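Local coordinates for hypothetical protein (Leishmania major, PDB 1R75) that is of unknown function, an all-beta protein of the DUF1935 family whose two antiparallel sheets are built from one short chain, at residues Gly25-Lys30 / Ala54-Ser59; Leu79-Ala84 / Glu111-Val116. All blocks are in the same frame, centred on the assembly; numbering follows the deposited sequence.

Overall arrangement
Entering from the N terminus, the chain runs through the irregular segment Gly25-Lys30 before its first strand, 33-36. Strands 33-36, 42-47 and 52-57 then follow as antiparallel neighbours, and contact 1 closes this loop by laying Gly25-Lys30 on the end of strand 52-57. Contact 2 opens only afterwards, so the two are in series, neither nested nor crossed. It joins the turn after strand 75-78, which leads into strand 83-86 of the second sheet, to strand 112-117. Strands 52-57 and 112-117 are neighbours, so both contacts meet in one sheet; Thr28 N probably hydrogen-bonds to Thr112 OG1, as Phe55 O does with Gln113 N (2.8 Å).

Contact 1: residues Gly25-Lys30 / Ala54-Ser59; sequences GKPTVK and AFYNDS
Gly25-Lys30, an irregular segment, runs nearly antiparallel to Ala54-Ser59, the touching parts, residues 25 to 29 and 54 to 58, running 169° apart, and comes closest in register where Pro27 CA is 5.7 Å from Tyr56 CA. The side chain of Tyr56 carries most of the contact. With CG anti to the backbone N (chi1 167°), its ring reaches out from strand 52-57 toward the loop, and Pro27 lies over one face. Pro27 CD stands 4.0 Å from the ring centroid, only 9° off the normal, a CH-pi contact, while Pro27 CG packs 3.7 Å from Tyr56 CG. The two side chains cross at about a right angle. Asp58 N lies over the opposite face, near the rim, and Phe22 meets the ring edge-to-face. At the phenol end, Tyr56 OH probably donates to Asp58 OD1 (2.8 Å), although the hydroxyl sits too close to Gly25 in the model for its place to be certain. The other carboxylate oxygen, Asp58 OD2, takes the backbone N of Lys23, tying the loop's approach to the strand end. Farther along, Val29 CG2 touches Ala54 CB at 4.4 Å, and both side chains also rest on Met114. At the end of the strand, Asn57 OD1 accepts from Ser59 N (2.9 Å), an Asx turn that leads the chain out of the sheet. This proline-on-tyrosine CH-pi contact packs a loop from near the N terminus against one face of an antiparallel beta-sheet.

Contact 2: residues Leu79-Ala84 / Glu111-Val116; sequences LGDTTA and ETQMFV
The Phe115 ring has Val116 CG1 over one face, 3.8 Å above the plane and toward the rim, while Thr82 OG1 approaches it obliquely, 3.6 Å from Phe115 CD1, with Thr82 CG2 close by; Phe55 adds an edge-to-face ring contact. Gln113 and Asp81 turn their amide and carboxylate planes 88° apart and meet through water. One water accepts from Asp81 N and donates to Gln113 OE1 and Met114 O; a second joins Asp81 OD2 to Gln113 NE2 by weak bonds. Gln113 reaches the turn because its chain bends at chi2 (-84°). On the apolar side, Leu79 CB packs against Met114 CB at 3.6 Å. The direct backbone link is Leu79 N to Phe115 O, 2.8 Å and nearly straight at hydrogen (169°), though the donor stands above the carbonyl plane. Leu79 to Thr82 form a type II' turn in which Leu79 O accepts both Thr82 N and, in its carbonyl plane, Thr82 OG1 at 3.0 Å. Opposite Trp53 the strand carries a classic beta bulge, formed by Phe115 and Val116. The doubly held Leu79 carbonyl probably stiffens the turn, which is attached to the strand by one direct backbone bond at Leu79, and at Asp81 through water.

Contact 1: residues Gly25-Lys30 / Ala54-Ser59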
loop_
_atom_site.group_PDB
_atom_site.type_symbol
_atom_site.label_atom_id
_atom_site.label_comp_id
_atom_site.label_asym_id
_atom_site.label_seq_id
_atom_site.Cartn_x
_atom_site.Cartn_y
_atom_site.Cartn_z
ATOM N N GLY A 25 5.435 -15.083 2.826
ATOM C CA GLY A 25 4.663 -15.121 1.618
ATOM C C GLY A 25 5.378 -14.300 0.594
ATOM O O GLY A 25 6.499 -13.933 0.795
ATOM N N LYS A 26 4.725 -14.050 -0.536
ATOM C CA LYS A 26 5.290 -13.170 -1.535
ATOM C C LYS A 26 4.202 -12.339 -2.194
ATOM O O LYS A 26 3.088 -12.778 -2.321
ATOM C CB LYS A 26 6.027 -13.949 -2.616
ATOM C CG LYS A 26 5.299 -15.113 -3.148
ATOM C CD LYS A 26 6.154 -15.827 -4.199
ATOM C CE LYS A 26 5.336 -16.876 -4.948
ATOM N NZ LYS A 26 5.867 -17.077 -6.332
ATOM N N PRO A 27 4.596 -11.169 -2.682
ATOM C CA PRO A 27 3.713 -10.339 -3.495
ATOM C C PRO A 27 3.260 -11.052 -4.754
ATOM O O PRO A 27 3.931 -12.006 -5.215
ATOM C CB PRO A 27 4.592 -9.161 -3.868
ATOM C CG PRO A 27 5.696 -9.170 -2.961
ATOM C CD PRO A 27 5.956 -10.601 -2.598
ATOM N N THR A 28 2.142 -10.607 -5.332
ATOM C CA THR A 28 1.641 -11.287 -6.519
ATOM C C THR A 28 2.242 -10.678 -7.753
ATOM O O THR A 28 2.028 -11.182 -8.863
ATOM C CB THR A 28 0.149 -11.190 -6.588
ATOM O OG1 THR A 28 -0.260 -9.815 -6.417
ATOM C CG2 THR A 28 -0.448 -11.955 -5.422
ATOM N N VAL A 29 2.963 -9.570 -7.571
ATOM C CA VAL A 29 3.616 -8.912 -8.679
ATOM C C VAL A 29 5.060 -8.606 -8.319
ATOM O O VAL A 29 5.407 -8.376 -7.159
ATOM C CB VAL A 29 2.901 -7.604 -9.046
ATOM C CG1 VAL A 29 1.520 -7.897 -9.582
ATOM C CG2 VAL A 29 2.841 -6.625 -7.856
ATOM N N LYS A 30 5.902 -8.599 -9.342
ATOM C CA LYS A 30 7.259 -8.115 -9.179
ATOM C C LYS A 30 7.253 -6.813 -9.932
ATOM O O LYS A 30 6.859 -6.736 -11.109
ATOM C CB LYS A 30 8.339 -9.046 -9.781
ATOM C CG LYS A 30 8.382 -10.458 -9.249
ATOM C CD LYS A 30 8.165 -11.468 -10.400
ATOM C CE LYS A 30 8.884 -12.787 -10.171
ATOM N NZ LYS A 30 8.529 -13.727 -11.269
ATOM N N ALA A 54 2.059 -0.926 -5.685
ATOM C CA ALA A 54 1.342 -1.865 -4.901
ATOM C C ALA A 54 1.970 -1.997 -3.516
ATOM O O ALA A 54 3.105 -1.602 -3.320
ATOM C CB ALA A 54 1.333 -3.195 -5.580
ATOM N N PHE A 55 1.184 -2.503 -2.565
ATOM C CA PHE A 55 1.646 -2.818 -1.215
ATOM C C PHE A 55 1.477 -4.299 -0.938
ATOM O O PHE A 55 0.472 -4.941 -1.335
ATOM C CB PHE A 55 0.828 -2.019 -0.186
ATOM C CG PHE A 55 1.138 -0.593 -0.188
ATOM C CD1 PHE A 55 2.373 -0.139 0.230
ATOM C CD2 PHE A 55 0.184 0.328 -0.607
ATOM C CE1 PHE A 55 2.646 1.296 0.254
ATOM C CE2 PHE A 55 0.434 1.697 -0.576
ATOM C CZ PHE A 55 1.705 2.173 -0.187
ATOM N N TYR A 56 2.466 -4.851 -0.270
ATOM C CA TYR A 56 2.450 -6.232 0.177
ATOM C C TYR A 56 2.628 -6.249 1.700
ATOM O O TYR A 56 3.500 -5.557 2.221
ATOM C CB TYR A 56 3.541 -7.058 -0.562
ATOM C CG TYR A 56 3.771 -8.393 0.076
ATOM C CD1 TYR A 56 2.785 -9.380 0.020
ATOM C CD2 TYR A 56 4.931 -8.664 0.769
ATOM C CE1 TYR A 56 2.945 -10.591 0.676
ATOM C CE2 TYR A 56 5.107 -9.874 1.433
ATOM C CZ TYR A 56 4.140 -10.828 1.344
ATOM O OH TYR A 56 4.279 -12.007 1.974
ATOM N N ASN A 57 1.783 -6.995 2.389
ATOM C CA ASN A 57 1.795 -7.129 3.830
ATOM C C ASN A 57 2.380 -8.550 4.111
ATOM O O ASN A 57 1.748 -9.562 3.784
ATOM C CB ASN A 57 0.376 -6.898 4.331
ATOM C CG ASN A 57 0.207 -7.190 5.855
ATOM O OD1 ASN A 57 1.138 -7.639 6.562
ATOM N ND2 ASN A 57 -0.982 -6.942 6.336
ATOM N N ASP A 58 3.627 -8.588 4.625
ATOM C CA ASP A 58 4.305 -9.842 4.989
ATOM C C ASP A 58 3.992 -10.357 6.436
ATOM O O ASP A 58 4.587 -11.314 6.912
ATOM C CB ASP A 58 5.800 -9.643 4.792
ATOM C CG ASP A 58 6.568 -10.952 4.717
ATOM O OD1 ASP A 58 6.105 -11.921 4.061
ATOM O OD2 ASP A 58 7.656 -11.046 5.301
ATOM N N SER A 59 3.045 -9.740 7.112
ATOM C CA SER A 59 2.546 -10.264 8.347
ATOM C C SER A 59 1.536 -11.362 8.154
ATOM O O SER A 59 0.702 -11.293 7.289
ATOM C CB SER A 59 1.873 -9.163 9.165
ATOM O OG SER A 59 1.509 -9.713 10.400
#

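Contact 2: residues Leu79-Ala84 / Glu111-Val116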
loop_
_atom_site.group_PDB
_atom_site.type_symbol
_atom_site.label_atom_id
_atom_site.label_comp_id
_atom_site.label_asym_id
_atom_site.label_seq_id
_atom_site.Cartn_x
_atom_site.Cartn_y
_atom_site.Cartn_z
ATOM N N LEU A 79 -6.074 2.331 -8.022
ATOM C CA LEU A 79 -6.268 0.967 -8.510
ATOM C C LEU A 79 -7.041 0.143 -7.574
ATOM O O LEU A 79 -7.030 0.333 -6.325
ATOM C CB LEU A 79 -4.908 0.300 -8.727
ATOM C CG LEU A 79 -4.031 0.922 -9.833
ATOM C CD1 LEU A 79 -2.760 0.058 -10.061
ATOM C CD2 LEU A 79 -4.806 1.118 -11.066
ATOM N N GLY A 80 -7.761 -0.850 -8.087
ATOM C CA GLY A 80 -8.231 -1.898 -7.196
ATOM C C GLY A 80 -9.288 -1.434 -6.214
ATOM O O GLY A 80 -10.239 -0.742 -6.603
ATOM N N ASP A 81 -9.076 -1.762 -4.948
ATOM C CA ASP A 81 -9.931 -1.361 -3.876
ATOM C C ASP A 81 -9.467 -0.080 -3.241
ATOM O O ASP A 81 -10.043 0.296 -2.241
ATOM C CB ASP A 81 -9.977 -2.429 -2.810
ATOM C CG ASP A 81 -10.654 -3.716 -3.302
ATOM O OD1 ASP A 81 -11.620 -3.605 -4.051
ATOM O OD2 ASP A 81 -10.228 -4.814 -2.972
ATOM N N THR A 82 -8.468 0.621 -3.793
ATOM C CA THR A 82 -8.016 1.919 -3.210
ATOM C C THR A 82 -9.117 2.977 -3.331
ATOM O O THR A 82 -9.813 3.062 -4.350
ATOM C CB THR A 82 -6.775 2.348 -3.937
ATOM O OG1 THR A 82 -5.816 1.321 -3.766
ATOM C CG2 THR A 82 -6.192 3.670 -3.425
ATOM N N THR A 83 -9.289 3.776 -2.295
ATOM C CA THR A 83 -10.219 4.926 -2.375
ATOM C C THR A 83 -9.388 6.166 -2.435
ATOM O O THR A 83 -8.308 6.246 -1.804
ATOM C CB THR A 83 -11.163 4.911 -1.183
ATOM O OG1 THR A 83 -10.387 4.730 -0.022
ATOM C CG2 THR A 83 -11.875 3.627 -1.090
ATOM N N ALA A 84 -9.818 7.126 -3.257
ATOM C CA ALA A 84 -9.051 8.335 -3.469
ATOM C C ALA A 84 -9.990 9.521 -3.381
ATOM O O ALA A 84 -11.182 9.414 -3.807
ATOM C CB ALA A 84 -8.418 8.286 -4.782
ATOM N N GLU A 111 -1.365 -10.343 1.729
ATOM C CA GLU A 111 -2.003 -9.859 0.567
ATOM C C GLU A 111 -1.181 -8.841 -0.142
ATOM O O GLU A 111 -0.437 -8.102 0.467
ATOM C CB GLU A 111 -3.312 -9.212 0.994
ATOM C CG GLU A 111 -4.396 -9.067 0.001
ATOM C CD GLU A 111 -5.688 -8.571 0.686
ATOM O OE1 GLU A 111 -5.695 -7.411 1.222
ATOM O OE2 GLU A 111 -6.693 -9.377 0.723
ATOM N N THR A 112 -1.348 -8.781 -1.459
ATOM C CA THR A 112 -0.885 -7.668 -2.306
ATOM C C THR A 112 -2.099 -6.798 -2.727
ATOM O O THR A 112 -3.093 -7.356 -3.214
ATOM C CB THR A 112 -0.181 -8.204 -3.567
ATOM O OG1 THR A 112 0.945 -9.031 -3.209
ATOM C CG2 THR A 112 0.544 -7.118 -4.365
ATOM N N GLN A 113 -2.082 -5.493 -2.463
ATOM C CA GLN A 113 -3.070 -4.543 -2.940
ATOM C C GLN A 113 -2.425 -3.622 -3.971
ATOM O O GLN A 113 -1.508 -2.871 -3.632
ATOM C CB GLN A 113 -3.701 -3.760 -1.748
ATOM C CG GLN A 113 -4.621 -4.612 -0.948
ATOM C CD GLN A 113 -6.045 -4.648 -1.589
ATOM O OE1 GLN A 113 -6.191 -4.598 -2.798
ATOM N NE2 GLN A 113 -7.049 -4.664 -0.777
ATOM N N MET A 114 -2.970 -3.577 -5.207
ATOM C CA MET A 114 -2.682 -2.480 -6.155
ATOM C C MET A 114 -3.184 -1.155 -5.524
ATOM O O MET A 114 -4.217 -1.100 -4.881
ATOM C CB MET A 114 -3.421 -2.749 -7.489
ATOM C CG MET A 114 -2.906 -3.979 -8.164
ATOM S SD MET A 114 -1.116 -3.699 -8.670
ATOM C CE MET A 114 -0.832 -5.062 -8.052
ATOM N N PHE A 115 -2.386 -0.113 -5.687
ATOM C CA PHE A 115 -2.619 1.137 -5.059
ATOM C C PHE A 115 -2.899 2.247 -6.028
ATOM O O PHE A 115 -4.064 2.820 -6.080
ATOM C CB PHE A 115 -1.422 1.397 -4.158
ATOM C CG PHE A 115 -1.610 2.583 -3.240
ATOM C CD1 PHE A 115 -2.708 2.653 -2.428
ATOM C CD2 PHE A 115 -0.640 3.640 -3.184
ATOM C CE1 PHE A 115 -2.877 3.738 -1.541
ATOM C CE2 PHE A 115 -0.866 4.736 -2.355
ATOM C CZ PHE A 115 -1.969 4.749 -1.516
ATOM N N VAL A 116 -1.876 2.703 -6.800
ATOM C CA VAL A 116 -2.051 3.808 -7.743
ATOM C C VAL A 116 -1.260 3.561 -8.995
ATOM O O VAL A 116 -0.316 2.779 -9.057
ATOM C CB VAL A 116 -1.625 5.200 -7.168
ATOM C CG1 VAL A 116 -2.425 5.527 -6.047
ATOM C CG2 VAL A 116 -0.143 5.203 -6.788
HETATM O O HOH W 1 -6.413 -2.749 -4.401
HETATM O O HOH W 2 -9.639 -3.878 0.262
#